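Local atomic coordinates of putative endonuclease/exonuclease/phosphatase family protein (Bacteroides thetaiotaomicron, PDB entry 3MPR), a protein that probably acts as a metal-dependent nuclease of the endonuclease/exonuclease/phosphatase family, cutting phosphodiester bonds in nucleic acids. Residues T245-S250 / A274-D279; D94-G99 / W124-C129. One frame throughout, in Å; residues are numbered along the deposited sequence.

Contact 1 of 2, residues T245-S250 / A274-D279. With ACY (acetic acid), chain E.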
loop_
_atom_site.group_PDB
_atom_site.type_symbol
_atom_site.label_atom_id
_atom_site.label_comp_id
_atom_site.label_asym_id
_atom_site.label_seq_id
_atom_site.Cartn_x
_atom_site.Cartn_y
_atom_site.Cartn_z
ATOM N N THR A 245 -3.091 6.193 -1.708
ATOM C CA THR A 245 -2.927 7.643 -1.628
ATOM C C THR A 245 -1.459 8.079 -1.573
ATOM O O THR A 245 -1.162 9.241 -1.264
ATOM C CB THR A 245 -3.670 8.196 -0.376
ATOM O OG1 THR A 245 -3.147 7.597 0.817
ATOM C CG2 THR A 245 -5.167 7.879 -0.471
ATOM N N ASP A 246 -0.553 7.156 -1.898
ATOM C CA ASP A 246 0.883 7.393 -1.752
ATOM C C ASP A 246 1.233 8.702 -2.447
ATOM O O ASP A 246 0.711 8.986 -3.528
ATOM C CB ASP A 246 1.707 6.278 -2.412
ATOM C CG ASP A 246 1.351 4.882 -1.931
ATOM O OD1 ASP A 246 0.171 4.609 -1.618
ATOM O OD2 ASP A 246 2.272 4.028 -1.929
ATOM N N THR A 247 2.108 9.499 -1.837
ATOM C CA THR A 247 2.585 10.725 -2.484
ATOM C C THR A 247 4.102 10.844 -2.439
ATOM O O THR A 247 4.754 10.363 -1.501
ATOM C CB THR A 247 2.002 12.001 -1.806
ATOM O OG1 THR A 247 2.159 11.896 -0.387
ATOM C CG2 THR A 247 0.532 12.172 -2.129
ATOM N N TYR A 248 4.660 11.504 -3.446
ATOM C CA TYR A 248 6.077 11.831 -3.440
ATOM C C TYR A 248 6.246 13.316 -3.099
ATOM O O TYR A 248 5.275 13.981 -2.724
ATOM C CB TYR A 248 6.744 11.441 -4.775
ATOM C CG TYR A 248 6.394 12.293 -5.994
ATOM C CD1 TYR A 248 7.282 13.246 -6.462
ATOM C CD2 TYR A 248 5.211 12.105 -6.700
ATOM C CE1 TYR A 248 7.002 14.010 -7.579
ATOM C CE2 TYR A 248 4.914 12.874 -7.839
ATOM C CZ TYR A 248 5.826 13.825 -8.266
ATOM O OH TYR A 248 5.581 14.617 -9.368
ATOM N N ARG A 249 7.468 13.830 -3.190
ATOM C CA ARG A 249 7.709 15.222 -2.814
ATOM C C ARG A 249 8.551 15.897 -3.870
ATOM O O ARG A 249 9.409 15.261 -4.480
ATOM C CB ARG A 249 8.433 15.327 -1.470
ATOM C CG ARG A 249 7.687 14.715 -0.273
ATOM C CD ARG A 249 6.500 15.563 0.221
ATOM N NE ARG A 249 5.892 14.916 1.386
ATOM C CZ ARG A 249 4.962 13.971 1.311
ATOM N NH1 ARG A 249 4.497 13.596 0.121
ATOM N NH2 ARG A 249 4.487 13.410 2.423
ATOM N N SER A 250 8.327 17.194 -4.057
ATOM C CA SER A 250 9.177 17.983 -4.939
ATOM C C SER A 250 9.596 19.255 -4.223
ATOM O O SER A 250 8.971 19.666 -3.247
ATOM C CB SER A 250 8.436 18.326 -6.232
ATOM O OG SER A 250 7.337 19.171 -5.947
ATOM N N ALA A 274 3.832 18.124 -1.289
ATOM C CA ALA A 274 3.357 16.816 -1.706
ATOM C C ALA A 274 2.922 16.878 -3.158
ATOM O O ALA A 274 2.399 17.895 -3.610
ATOM C CB ALA A 274 2.203 16.367 -0.828
ATOM N N ARG A 275 3.149 15.784 -3.882
ATOM C CA ARG A 275 2.734 15.655 -5.277
ATOM C C ARG A 275 2.069 14.299 -5.420
ATOM O O ARG A 275 2.538 13.326 -4.832
ATOM C CB ARG A 275 3.964 15.653 -6.195
ATOM C CG ARG A 275 4.716 16.966 -6.279
ATOM C CD ARG A 275 4.011 17.906 -7.235
ATOM N NE ARG A 275 4.694 19.195 -7.335
ATOM C CZ ARG A 275 4.236 20.218 -8.051
ATOM N NH1 ARG A 275 3.101 20.096 -8.731
ATOM N NH2 ARG A 275 4.911 21.361 -8.084
ATOM N N THR A 276 0.999 14.216 -6.205
ATOM C CA THR A 276 0.377 12.920 -6.451
ATOM C C THR A 276 0.994 12.340 -7.730
ATOM O O THR A 276 1.257 13.077 -8.677
ATOM C CB THR A 276 -1.148 13.033 -6.585
ATOM O OG1 THR A 276 -1.470 13.957 -7.639
ATOM C CG2 THR A 276 -1.757 13.511 -5.276
ATOM N N PRO A 277 1.261 11.027 -7.744
ATOM C CA PRO A 277 1.912 10.399 -8.902
ATOM C C PRO A 277 1.068 10.533 -10.174
ATOM O O PRO A 277 1.630 10.606 -11.257
ATOM C CB PRO A 277 2.045 8.935 -8.478
ATOM C CG PRO A 277 2.123 9.000 -6.971
ATOM C CD PRO A 277 1.186 10.117 -6.588
ATOM N N SER A 278 -0.253 10.564 -10.039
ATOM C CA SER A 278 -1.113 10.935 -11.161
ATOM C C SER A 278 -2.270 11.761 -10.633
ATOM O O SER A 278 -2.390 11.947 -9.432
ATOM C CB SER A 278 -1.643 9.706 -11.901
ATOM O OG SER A 278 -2.479 10.125 -12.966
ATOM N N ASP A 279 -3.121 12.269 -11.517
ATOM C CA ASP A 279 -4.266 13.032 -11.030
ATOM C C ASP A 279 -5.453 12.143 -10.647
ATOM O O ASP A 279 -6.513 12.637 -10.244
ATOM C CB ASP A 279 -4.650 14.193 -11.964
ATOM C CG ASP A 279 -5.218 13.732 -13.284
ATOM O OD1 ASP A 279 -5.000 12.562 -13.663
ATOM O OD2 ASP A 279 -5.884 14.559 -13.946
HETATM C C ACY E . 10.438 11.323 -3.746
HETATM O O ACY E . 10.290 11.339 -4.994
HETATM O OXT ACY E . 9.630 11.822 -2.915
HETATM C CH3 ACY E . 11.669 10.639 -3.236
HETATM O O HOH W 1 2.820 15.056 -9.738
HETATM O O HOH W 2 7.319 21.736 -6.678
#
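Tyr248 and Arg275 form the last rung of a small two-stranded antiparallel ribbon, 248-251 with 272-275, which projects from the edge of the domain near helix 28-41 and against the second subunit. As a hydrogen-bonded pair they exchange two backbone bonds, Tyr248 N to Arg275 O at 3.1 Å and Arg275 N to Tyr248 O at 3.0 Å. The carbonyl of Tyr248 is gripped twice, because Arg249 NH1 reaches it from the opposite face to Arg275 N; the same NH1 also donates to Thr247 OG1, while Arg249 NE bonds Ser221 O of the second subunit.

Across the ribbon, Arg275 CB sits over one face of the tyrosine ring, 3.5 Å from its centroid, a CH-pi contact. With Tyr248 CG set between the backbone N and the carbonyl carbon (chi1 72°), the ring swings under the arginine and its edge meets Thr276 O and Pro277 CA. Tyr248 OH bonds Gln30 and donates a hydrogen bond to a water that in turn donates to Thr276 O. Further along, the bent Arg275 chain lays its guanidinium edge against Ser250, NE pointing almost straight at OG (3.0 Å, 168°), and a second water accepts from both Ser250 OG and Arg275 NH2. NH1 goes to Arg24 O and to a salt bridge with Asp26. Beyond the strand, Pro277 CD rests 3.3 Å from Asp246 O.

A leucine here, lacking ring and hydroxyl, would probably leave Gln30 and the Thr276-bound water without their shared partner and Arg275 CB without an aromatic face to pack on. The Arg275 guanidinium is held by Ser250 OG, a water, Arg24 O and the Asp26 carboxylate, which probably limits its rotation and ties the strand pair to the main body.

Contact 2 of 2, residues D94-G99 / W124-C129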
loop_
_atom_site.group_PDB
_atom_site.type_symbol
_atom_site.label_atom_id
_atom_site.label_comp_id
_atom_site.label_asym_id
_atom_site.label_seq_id
_atom_site.Cartn_x
_atom_site.Cartn_y
_atom_site.Cartn_z
ATOM N N ASP A 94 -0.224 -16.028 -19.770
ATOM C CA ASP A 94 -0.117 -16.055 -21.229
ATOM C C ASP A 94 -1.329 -15.348 -21.811
ATOM O O ASP A 94 -2.399 -15.335 -21.197
ATOM C CB ASP A 94 -0.100 -17.498 -21.750
ATOM C CG ASP A 94 1.237 -18.190 -21.516
ATOM O OD1 ASP A 94 2.283 -17.568 -21.782
ATOM O OD2 ASP A 94 1.236 -19.352 -21.067
ATOM N N ILE A 95 -1.173 -14.771 -23.001
ATOM C CA ILE A 95 -2.313 -14.205 -23.707
ATOM C C ILE A 95 -2.862 -15.238 -24.662
ATOM O O ILE A 95 -2.135 -15.757 -25.506
ATOM C CB ILE A 95 -1.937 -12.956 -24.479
ATOM C CG1 ILE A 95 -1.692 -11.810 -23.496
ATOM C CG2 ILE A 95 -3.043 -12.603 -25.488
ATOM C CD1 ILE A 95 -1.107 -10.575 -24.137
ATOM N N VAL A 96 -4.137 -15.561 -24.509
ATOM C CA VAL A 96 -4.793 -16.497 -25.413
ATOM C C VAL A 96 -5.241 -15.719 -26.633
ATOM O O VAL A 96 -5.065 -16.159 -27.765
ATOM C CB VAL A 96 -6.013 -17.154 -24.749
ATOM C CG1 VAL A 96 -6.713 -18.093 -25.720
ATOM C CG2 VAL A 96 -5.602 -17.909 -23.490
ATOM N N GLU A 97 -5.798 -14.539 -26.383
ATOM C CA GLU A 97 -6.383 -13.702 -27.419
ATOM C C GLU A 97 -6.379 -12.276 -26.885
ATOM O O GLU A 97 -6.472 -12.069 -25.677
ATOM C CB GLU A 97 -7.832 -14.143 -27.651
ATOM C CG GLU A 97 -8.264 -14.182 -29.076
ATOM C CD GLU A 97 -9.770 -14.247 -29.226
ATOM O OE1 GLU A 97 -10.417 -15.153 -28.648
ATOM O OE2 GLU A 97 -10.304 -13.375 -29.925
ATOM N N LYS A 98 -6.272 -11.293 -27.771
ATOM C CA LYS A 98 -6.361 -9.893 -27.360
ATOM C C LYS A 98 -7.015 -9.070 -28.465
ATOM O O LYS A 98 -6.975 -9.451 -29.633
ATOM C CB LYS A 98 -4.981 -9.330 -27.076
ATOM C CG LYS A 98 -4.107 -9.226 -28.318
ATOM C CD LYS A 98 -2.802 -8.501 -27.993
ATOM C CE LYS A 98 -1.805 -8.577 -29.163
ATOM N NZ LYS A 98 -0.662 -7.632 -28.934
ATOM N N GLY A 99 -7.595 -7.934 -28.104
ATOM C CA GLY A 99 -8.246 -7.094 -29.099
ATOM C C GLY A 99 -8.612 -5.720 -28.576
ATOM O O GLY A 99 -8.274 -5.354 -27.446
ATOM N N TRP A 124 -8.833 -5.248 -24.531
ATOM C CA TRP A 124 -9.094 -6.417 -23.721
ATOM C C TRP A 124 -8.096 -7.509 -24.031
ATOM O O TRP A 124 -7.436 -7.504 -25.082
ATOM C CB TRP A 124 -10.530 -6.913 -23.960
ATOM C CG TRP A 124 -10.764 -7.306 -25.409
ATOM C CD1 TRP A 124 -11.176 -6.498 -26.428
ATOM C CD2 TRP A 124 -10.546 -8.599 -25.979
ATOM N NE1 TRP A 124 -11.241 -7.219 -27.607
ATOM C CE2 TRP A 124 -10.868 -8.515 -27.349
ATOM C CE3 TRP A 124 -10.128 -9.828 -25.457
ATOM C CZ2 TRP A 124 -10.764 -9.609 -28.206
ATOM C CZ3 TRP A 124 -10.034 -10.914 -26.300
ATOM C CH2 TRP A 124 -10.346 -10.799 -27.667
ATOM N N GLY A 125 -7.977 -8.438 -23.097
ATOM C CA GLY A 125 -7.201 -9.635 -23.311
ATOM C C GLY A 125 -7.917 -10.800 -22.663
ATOM O O GLY A 125 -8.528 -10.652 -21.608
ATOM N N HIS A 126 -7.863 -11.947 -23.324
ATOM C CA HIS A 126 -8.252 -13.226 -22.741
ATOM C C HIS A 126 -6.964 -13.832 -22.193
ATOM O O HIS A 126 -6.082 -14.220 -22.962
ATOM C CB HIS A 126 -8.855 -14.096 -23.853
ATOM C CG HIS A 126 -9.189 -15.499 -23.451
ATOM N ND1 HIS A 126 -9.949 -16.327 -24.251
ATOM C CD2 HIS A 126 -8.850 -16.232 -22.365
ATOM C CE1 HIS A 126 -10.069 -17.509 -23.670
ATOM N NE2 HIS A 126 -9.408 -17.478 -22.527
ATOM N N PHE A 127 -6.836 -13.874 -20.869
ATOM C CA PHE A 127 -5.608 -14.346 -20.229
ATOM C C PHE A 127 -5.723 -15.754 -19.669
ATOM O O PHE A 127 -6.814 -16.208 -19.341
ATOM C CB PHE A 127 -5.211 -13.407 -19.082
ATOM C CG PHE A 127 -4.767 -12.060 -19.540
ATOM C CD1 PHE A 127 -5.689 -11.049 -19.732
ATOM C CD2 PHE A 127 -3.424 -11.801 -19.781
ATOM C CE1 PHE A 127 -5.289 -9.809 -20.173
ATOM C CE2 PHE A 127 -3.010 -10.548 -20.231
ATOM C CZ PHE A 127 -3.944 -9.551 -20.420
ATOM N N LYS A 128 -4.577 -16.426 -19.540
ATOM C CA LYS A 128 -4.504 -17.727 -18.900
ATOM C C LYS A 128 -3.378 -17.715 -17.859
ATOM O O LYS A 128 -2.229 -17.418 -18.181
ATOM C CB LYS A 128 -4.239 -18.822 -19.938
ATOM C CG LYS A 128 -4.206 -20.233 -19.353
ATOM C CD LYS A 128 -4.089 -21.281 -20.449
ATOM C CE LYS A 128 -4.296 -22.679 -19.913
ATOM N NZ LYS A 128 -4.066 -23.708 -20.966
ATOM N N CYS A 129 -3.711 -18.050 -16.618
ATOM C CA CYS A 129 -2.726 -18.074 -15.554
ATOM C C CYS A 129 -1.767 -19.238 -15.770
ATOM O O CYS A 129 -2.191 -20.384 -15.956
ATOM C CB CYS A 129 -3.418 -18.174 -14.193
ATOM S SG CYS A 129 -4.551 -16.800 -13.887
HETATM O O HOH W 3 -0.926 -20.116 -19.350
HETATM O O HOH W 4 -11.326 -14.683 -26.099
#
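Asp94 pairs with Lys128 through two backbone hydrogen bonds, each 2.9 Å long, Asp94 N to Lys128 O and Lys128 N to Asp94 O. A water donates to both Asp94 OD2 and Lys128 O, adding a solvent link at this rung. Ile95, in a non-hydrogen-bonded pair with Phe127, turns to the other face, where its CG1 lies 3.7 Å from Phe127 CE2. The two side chains run alongside each other and both touch Ile70 of strand 67-70; the phenyl ring also stacks edge-to-face with Tyr88.

At Val96 the regular pairing breaks. Val96 N donates to His126 O at 2.8 Å, nearly along the C=O axis, and Glu97 N adds a weak bond to the same oxygen. The side chain of Val96 points at the opposite strand, with CB over the centre of one face of the imidazole, 3.8 Å from the centroid. His126 CG is anti to the backbone N (chi1 174°), which brings the ring beneath the valine; NE2 bonds Glu135, and ND1 shares a water with Glu97 OE1.

Glu97 O then accepts from His126 N, while the carboxylate OE2 approaches the tryptophan edge near its plane, 3.4 Å from Trp124 CH2, with the two planes almost perpendicular (83°). Arg167 forms a salt bridge with that same OE2. Lys98 CA meets Trp124 O in a CH...O contact.

At Gly99 the ladder is again regular, with paired backbone bonds to Trp124, whose indole folds back over it: Gly99 N lies 3.4 Å above the indole plane, and a beta carbon at this position would probably meet Trp124 CZ2. Residues Val96 and Glu97 facing His126 make a classic beta bulge, here in edge strand 93-102 of one sheet of the DNase I-like fold.

Contacts 1 and 2 lie on opposite sides of the chain's centre, their own centres 32 Å apart and their nearest atoms about 20 Å apart, so neither touches the other. Along the sequence they follow in series, 94-99/124-129 closing before 245-250/274-279 opens. Both pair antiparallel strands, but contact 2 belongs to a six-stranded sheet of the main body, whereas contact 1 is a separate strand pair. Contact 1 also reaches the second subunit. Both are away from Glu51, which binds magnesium in a structure of this protein although no metal is bound to this chain here; the acetic acid molecule that accepts a hydrogen bond from Arg249 N probably came from the crystallisation liquor.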